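Side-chain contacts in uncharacterized lipoprotein GfcB (Escherichia coli K12, PDB 2IN5), which is of unknown function but, as a lipoprotein of the group 4 capsule family, is probably membrane-anchored and involved in forming group 4 capsule polysaccharide: residues Q58-W61 with A67-V70; W115-H120 with A185-V190. One frame throughout, in Å; residues are numbered along the deposited sequence.

Interaction 1 comes first along the chain and is complete before interaction 2 begins. It is local, pairing two neighbouring strands, 58-62 and 68-72, across a short turn. Interaction 2 is long-range: it brings the end of strand 108-117 against the 185-190 segment leading into strand 189-194, with 64 residues, mostly strand, in between. Their centres lie about 17 Å apart and their nearest atoms about 5 Å, without touching. Leu39 of strand 36-41 packs against Leu69 of interaction 1 and against Val190, which lies in the 185-190 segment beyond the touching residues. The protein is mostly antiparallel beta structure, and here backbone pairing of adjacent strands is complemented by side chains that bring together parts distant in sequence.

Interaction 1: Q58-W61 with A67-V70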
ATOM      1  N   GLN A  58       2.678  -8.529   1.372  1.00 34.29           N
ATOM      2  CA  GLN A  58       1.236  -8.524   1.546  1.00 31.22           C
ATOM      3  C   GLN A  58       0.587  -8.018   0.262  1.00 26.35           C
ATOM      4  O   GLN A  58       0.865  -6.910  -0.182  1.00 25.08           O
ATOM      5  CB  GLN A  58       0.857  -7.634   2.725  1.00 32.51           C
ATOM      6  CG  GLN A  58       0.667  -8.393   4.015  1.00 36.54           C
ATOM      7  CD  GLN A  58       0.309  -7.484   5.171  1.00 38.70           C
ATOM      8  OE1 GLN A  58      -0.155  -7.946   6.209  1.00 42.12           O
ATOM      9  NE2 GLN A  58       0.534  -6.182   4.999  1.00 40.28           N
ATOM     10  N   SER A  59      -0.266  -8.840  -0.332  1.00 22.34           N
ATOM     11  CA  SER A  59      -0.943  -8.477  -1.573  1.00 21.85           C
ATOM     12  C   SER A  59      -2.212  -7.691  -1.286  1.00 20.44           C
ATOM     13  O   SER A  59      -3.107  -8.191  -0.612  1.00 17.68           O
ATOM     14  CB  SER A  59      -1.308  -9.735  -2.366  1.00 23.51           C
ATOM     15  OG  SER A  59      -0.156 -10.445  -2.781  1.00 24.38           O
ATOM     16  N   LYS A  60      -2.298  -6.465  -1.790  1.00 22.50           N
ATOM     17  CA  LYS A  60      -3.497  -5.655  -1.560  1.00 25.06           C
ATOM     18  C   LYS A  60      -4.372  -5.573  -2.806  1.00 24.55           C
ATOM     19  O   LYS A  60      -4.006  -4.920  -3.777  1.00 24.41           O
ATOM     20  CB  LYS A  60      -3.121  -4.241  -1.122  1.00 25.11           C
ATOM     21  CG  LYS A  60      -2.698  -4.123   0.325  1.00 31.56           C
ATOM     22  CD  LYS A  60      -1.265  -4.536   0.543  1.00 34.82           C
ATOM     23  CE  LYS A  60      -0.876  -4.310   1.997  1.00 38.59           C
ATOM     24  NZ  LYS A  60      -1.141  -2.906   2.417  1.00 40.17           N
ATOM     25  N   TRP A  61      -5.527  -6.231  -2.755  1.00 25.26           N
ATOM     26  CA  TRP A  61      -6.474  -6.260  -3.866  1.00 28.02           C
ATOM     27  C   TRP A  61      -7.571  -5.200  -3.724  1.00 30.34           C
ATOM     28  O   TRP A  61      -8.147  -5.021  -2.654  1.00 32.67           O
ATOM     29  CB  TRP A  61      -7.112  -7.643  -3.968  1.00 27.60           C
ATOM     30  CG  TRP A  61      -6.117  -8.760  -3.911  1.00 28.42           C
ATOM     31  CD1 TRP A  61      -5.471  -9.223  -2.800  1.00 28.62           C
ATOM     32  CD2 TRP A  61      -5.638  -9.547  -5.010  1.00 27.72           C
ATOM     33  NE1 TRP A  61      -4.622 -10.250  -3.137  1.00 28.68           N
ATOM     34  CE2 TRP A  61      -4.704 -10.472  -4.486  1.00 28.91           C
ATOM     35  CE3 TRP A  61      -5.907  -9.561  -6.383  1.00 26.61           C
ATOM     36  CZ2 TRP A  61      -4.037 -11.406  -5.290  1.00 26.99           C
ATOM     37  CZ3 TRP A  61      -5.245 -10.488  -7.187  1.00 27.18           C
ATOM     38  CH2 TRP A  61      -4.318 -11.399  -6.635  1.00 27.58           C
ATOM     39  N   ALA A  67     -12.972  -1.174  -2.112  1.00 50.57           N
ATOM     40  CA  ALA A  67     -12.886  -1.911  -0.864  1.00 46.80           C
ATOM     41  C   ALA A  67     -11.565  -2.652  -1.036  1.00 44.47           C
ATOM     42  O   ALA A  67     -11.146  -2.898  -2.167  1.00 44.37           O
ATOM     43  CB  ALA A  67     -14.035  -2.894  -0.742  1.00 47.81           C
HETATM   44  N   MSE A  68     -10.904  -3.010   0.061  1.00 41.17           N
HETATM   45  CA  MSE A  68      -9.619  -3.689  -0.044  1.00 38.08           C
HETATM   46  C   MSE A  68      -9.541  -5.044   0.635  1.00 34.53           C
HETATM   47  O   MSE A  68     -10.163  -5.269   1.663  1.00 33.01           O
HETATM   48  CB  MSE A  68      -8.519  -2.782   0.505  1.00 41.18           C
HETATM   49  CG  MSE A  68      -7.155  -3.448   0.592  1.00 48.28           C
HETATM   50 SE   MSE A  68      -5.709  -2.190   0.883  1.00 59.45          SE
HETATM   51  CE  MSE A  68      -5.776  -2.105   2.813  1.00 57.51           C
ATOM     52  N   LEU A  69      -8.776  -5.950   0.036  1.00 31.61           N
ATOM     53  CA  LEU A  69      -8.571  -7.286   0.585  1.00 29.68           C
ATOM     54  C   LEU A  69      -7.073  -7.496   0.728  1.00 29.20           C
ATOM     55  O   LEU A  69      -6.322  -7.199  -0.195  1.00 31.10           O
ATOM     56  CB  LEU A  69      -9.147  -8.358  -0.340  1.00 29.76           C
ATOM     57  CG  LEU A  69     -10.539  -8.848   0.034  1.00 29.76           C
ATOM     58  CD1 LEU A  69     -11.579  -7.865  -0.455  1.00 33.59           C
ATOM     59  CD2 LEU A  69     -10.758 -10.207  -0.572  1.00 33.17           C
ATOM     60  N   VAL A  70      -6.628  -7.993   1.877  1.00 27.70           N
ATOM     61  CA  VAL A  70      -5.197  -8.216   2.081  1.00 24.84           C
ATOM     62  C   VAL A  70      -4.942  -9.698   2.245  1.00 21.93           C
ATOM     63  O   VAL A  70      -5.562 -10.363   3.062  1.00 20.46           O
ATOM     64  CB  VAL A  70      -4.690  -7.461   3.310  1.00 26.83           C
ATOM     65  CG1 VAL A  70      -3.189  -7.715   3.512  1.00 24.87           C
ATOM     66  CG2 VAL A  70      -4.973  -5.979   3.123  1.00 23.77           C
TER
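Lys60 and Val70 stand side by side on one face of the strand pair 58-61/68-70 and point the same way, as directly cross-strand residues do; the pair is of the non-hydrogen-bonded kind. Their touching atoms are methylenes and methyls: Lys60 CG lies 4.1 Å from Val70 CG2. With CG anti to the carbonyl carbon (chi1 -78°) and a bend at chi2, the lysine chain runs along the face, and the selenium of the selenomethionine Met68, a long flexible residue, comes obliquely across its base, with SE of Met68 3.6 Å from CG of Lys60. A lysine suits this place because its aliphatic stem serves the packing while its ammonium group reaches Glu55 in a salt bridge. On the same side the extended Gln58 lays its amide carbon against the other valine branch, Gln58 CD to Val70 CG1 being 3.9 Å. The branched valine thus meets a different neighbour with each methyl.

Trp61 and Leu69 occupy the other face as a hydrogen-bonded pair, their CB atoms 4.2 Å apart. Trp61 N donates to Leu69 O at 2.9 Å and Leu69 N to Trp61 O at the same length. Leu69 O also sits at the edge of the indole, 3.4 Å from Trp61 CD1 and in the ring plane, while the indole NE1 bonds to Thr71. Broad apolar side chains suit this face: Trp61 packs on Val49 and Leu51 of strand 47-55 and on Met37, Leu69 on Leu39. CA-H...O contacts flank the pair, among them Val70 CA to Ser59 O at 3.4 Å. Ser59 OG bonds to Gln5 of the second subunit. Short strand segments running at 161° to each other and joined by a short connection form a classical antiparallel beta hairpin.

Interaction 2: W115-H120 with A185-V190; sequences WSEDNH and AGVIPV
Ala185 lies against the six-membered part of the Trp115 indole, its CB 3.5 Å from CH2 of Trp115. Its backbone N sits over one ring face, 3.5 Å above the plane and offset toward the rim. A small alanine suits a backbone this close to the ring. The short, branched Val187 approaches the indole obliquely, its side chain crossing that of Trp115 at about a right angle and offering CG2 of Val187 at 3.9 Å from NE1 of Trp115.

With CG of Trp115 flanked by backbone N and C (chi1 80°), the indole is directed toward the 185-187 segment and its NE1 faces Glu117. NE1 of Trp115 gives a hydrogen bond of 3.0 Å to OE2 of Glu117, whose acidic side chain is long enough to reach back two residues. The N-H meets this oxygen from above the carboxylate plane, 43° out of it. A leucine in place of Trp115 lacks the flat ring and the N-H, and would probably open a gap beside Ala185 and Val187 and leave the Glu117 carboxylate freer to turn.

Farther out, backbone bonds tie Trp115 to Arg122 on strand 120-140, and two, one of them weak, join Glu117 and His120 across the turn. Ala185 touches Ala124 of that strand, which thus contacts both partners where the end of strand 108-117 meets the connection between strands 176-182 and 189-194.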
ATOM      1  N   TRP A 115     -11.941  -9.760  14.264  1.00 26.22           N
ATOM      2  CA  TRP A 115     -12.796  -9.296  13.180  1.00 27.77           C
ATOM      3  C   TRP A 115     -14.032  -8.557  13.709  1.00 30.22           C
ATOM      4  O   TRP A 115     -14.449  -8.767  14.848  1.00 30.48           O
ATOM      5  CB  TRP A 115     -13.191 -10.492  12.312  1.00 23.00           C
ATOM      6  CG  TRP A 115     -14.301 -11.336  12.849  1.00 18.90           C
ATOM      7  CD1 TRP A 115     -15.612 -11.283  12.478  1.00 18.47           C
ATOM      8  CD2 TRP A 115     -14.208 -12.360  13.850  1.00 18.33           C
ATOM      9  NE1 TRP A 115     -16.345 -12.209  13.184  1.00 18.53           N
ATOM     10  CE2 TRP A 115     -15.509 -12.886  14.031  1.00 16.89           C
ATOM     11  CE3 TRP A 115     -13.153 -12.888  14.609  1.00 16.85           C
ATOM     12  CZ2 TRP A 115     -15.786 -13.906  14.934  1.00 14.59           C
ATOM     13  CZ3 TRP A 115     -13.424 -13.902  15.510  1.00 15.91           C
ATOM     14  CH2 TRP A 115     -14.734 -14.403  15.666  1.00 20.60           C
ATOM     15  N   SER A 116     -14.607  -7.678  12.898  1.00 32.91           N
ATOM     16  CA  SER A 116     -15.794  -6.956  13.331  1.00 36.13           C
ATOM     17  C   SER A 116     -17.046  -7.611  12.763  1.00 39.45           C
ATOM     18  O   SER A 116     -17.057  -8.079  11.629  1.00 40.18           O
ATOM     19  CB  SER A 116     -15.727  -5.491  12.903  1.00 36.95           C
ATOM     20  OG  SER A 116     -15.788  -5.337  11.504  1.00 36.54           O
ATOM     21  N   GLU A 117     -18.098  -7.649  13.568  1.00 42.60           N
ATOM     22  CA  GLU A 117     -19.360  -8.244  13.165  1.00 46.08           C
ATOM     23  C   GLU A 117     -20.483  -7.325  13.655  1.00 46.82           C
ATOM     24  O   GLU A 117     -20.774  -7.268  14.851  1.00 46.57           O
ATOM     25  CB  GLU A 117     -19.476  -9.640  13.784  1.00 48.84           C
ATOM     26  CG  GLU A 117     -20.552 -10.528  13.184  1.00 53.34           C
ATOM     27  CD  GLU A 117     -20.273 -12.001  13.423  1.00 55.98           C
ATOM     28  OE1 GLU A 117     -21.112 -12.846  13.036  1.00 58.18           O
ATOM     29  OE2 GLU A 117     -19.206 -12.315  13.993  1.00 56.10           O
ATOM     30  N   ASP A 118     -21.100  -6.607  12.719  1.00 47.52           N
ATOM     31  CA  ASP A 118     -22.167  -5.656  13.033  1.00 48.48           C
ATOM     32  C   ASP A 118     -21.567  -4.548  13.892  1.00 48.57           C
ATOM     33  O   ASP A 118     -22.154  -4.117  14.884  1.00 48.32           O
ATOM     34  CB  ASP A 118     -23.314  -6.347  13.782  1.00 49.88           C
ATOM     35  CG  ASP A 118     -24.062  -7.350  12.912  1.00 50.98           C
ATOM     36  OD1 ASP A 118     -24.886  -8.114  13.455  1.00 50.89           O
ATOM     37  OD2 ASP A 118     -23.830  -7.375  11.686  1.00 52.61           O
ATOM     38  N   ASN A 119     -20.381  -4.102  13.487  1.00 47.74           N
ATOM     39  CA  ASN A 119     -19.630  -3.060  14.180  1.00 47.14           C
ATOM     40  C   ASN A 119     -19.244  -3.428  15.607  1.00 45.92           C
ATOM     41  O   ASN A 119     -18.902  -2.564  16.410  1.00 44.52           O
ATOM     42  CB  ASN A 119     -20.404  -1.747  14.174  1.00 48.01           C
ATOM     43  CG  ASN A 119     -20.656  -1.248  12.782  1.00 49.38           C
ATOM     44  OD1 ASN A 119     -21.709  -1.508  12.201  1.00 51.99           O
ATOM     45  ND2 ASN A 119     -19.677  -0.547  12.220  1.00 47.88           N
ATOM     46  N   HIS A 120     -19.303  -4.718  15.915  1.00 45.03           N
ATOM     47  CA  HIS A 120     -18.918  -5.213  17.230  1.00 43.40           C
ATOM     48  C   HIS A 120     -17.656  -6.048  17.026  1.00 42.23           C
ATOM     49  O   HIS A 120     -17.583  -6.856  16.100  1.00 41.30           O
ATOM     50  CB  HIS A 120     -20.020  -6.094  17.824  1.00 45.36           C
ATOM     51  CG  HIS A 120     -21.288  -5.360  18.138  1.00 46.99           C
ATOM     52  ND1 HIS A 120     -22.460  -6.011  18.457  1.00 46.57           N
ATOM     53  CD2 HIS A 120     -21.569  -4.036  18.172  1.00 46.50           C
ATOM     54  CE1 HIS A 120     -23.411  -5.119  18.671  1.00 47.30           C
ATOM     55  NE2 HIS A 120     -22.897  -3.914  18.504  1.00 46.12           N
ATOM     56  N   ALA A 185     -14.201 -16.524  12.879  1.00 33.74           N
ATOM     57  CA  ALA A 185     -14.155 -17.870  13.426  1.00 35.07           C
ATOM     58  C   ALA A 185     -15.369 -18.664  12.944  1.00 36.05           C
ATOM     59  O   ALA A 185     -16.472 -18.516  13.472  1.00 36.10           O
ATOM     60  CB  ALA A 185     -14.126 -17.815  14.941  1.00 34.86           C
ATOM     61  N   GLY A 186     -15.160 -19.496  11.926  1.00 35.58           N
ATOM     62  CA  GLY A 186     -16.239 -20.309  11.387  1.00 35.41           C
ATOM     63  C   GLY A 186     -17.442 -19.524  10.890  1.00 33.99           C
ATOM     64  O   GLY A 186     -18.548 -20.063  10.820  1.00 34.38           O
ATOM     65  N   VAL A 187     -17.225 -18.262  10.532  1.00 33.00           N
ATOM     66  CA  VAL A 187     -18.294 -17.391  10.045  1.00 32.65           C
ATOM     67  C   VAL A 187     -17.837 -16.546   8.850  1.00 33.01           C
ATOM     68  O   VAL A 187     -16.646 -16.247   8.709  1.00 35.09           O
ATOM     69  CB  VAL A 187     -18.777 -16.420  11.169  1.00 33.91           C
ATOM     70  CG1 VAL A 187     -19.229 -17.209  12.394  1.00 29.15           C
ATOM     71  CG2 VAL A 187     -17.661 -15.458  11.545  1.00 31.71           C
ATOM     72  N   ILE A 188     -18.795 -16.167   8.005  1.00 30.97           N
ATOM     73  CA  ILE A 188     -18.562 -15.351   6.814  1.00 29.38           C
ATOM     74  C   ILE A 188     -17.624 -15.984   5.781  1.00 31.31           C
ATOM     75  O   ILE A 188     -16.477 -15.562   5.609  1.00 30.37           O
ATOM     76  CB  ILE A 188     -18.023 -13.965   7.183  1.00 27.44           C
ATOM     77  CG1 ILE A 188     -18.973 -13.290   8.170  1.00 27.07           C
ATOM     78  CG2 ILE A 188     -17.910 -13.102   5.927  1.00 26.99           C
ATOM     79  CD1 ILE A 188     -18.483 -11.943   8.674  1.00 25.03           C
ATOM     80  N   PRO A 189     -18.127 -16.989   5.044  1.00 31.65           N
ATOM     81  CA  PRO A 189     -17.343 -17.687   4.028  1.00 30.83           C
ATOM     82  C   PRO A 189     -16.850 -16.791   2.908  1.00 30.46           C
ATOM     83  O   PRO A 189     -17.571 -15.931   2.402  1.00 31.39           O
ATOM     84  CB  PRO A 189     -18.292 -18.788   3.561  1.00 33.47           C
ATOM     85  CG  PRO A 189     -19.633 -18.169   3.730  1.00 32.97           C
ATOM     86  CD  PRO A 189     -19.523 -17.461   5.049  1.00 32.55           C
ATOM     87  N   VAL A 190     -15.595 -17.011   2.540  1.00 29.02           N
ATOM     88  CA  VAL A 190     -14.940 -16.245   1.504  1.00 28.41           C
ATOM     89  C   VAL A 190     -14.385 -17.194   0.454  1.00 32.14           C
ATOM     90  O   VAL A 190     -13.755 -18.199   0.784  1.00 33.69           O
ATOM     91  CB  VAL A 190     -13.784 -15.418   2.103  1.00 25.37           C
ATOM     92  CG1 VAL A 190     -13.088 -14.616   1.021  1.00 21.76           C
ATOM     93  CG2 VAL A 190     -14.316 -14.503   3.188  1.00 24.04           C
TER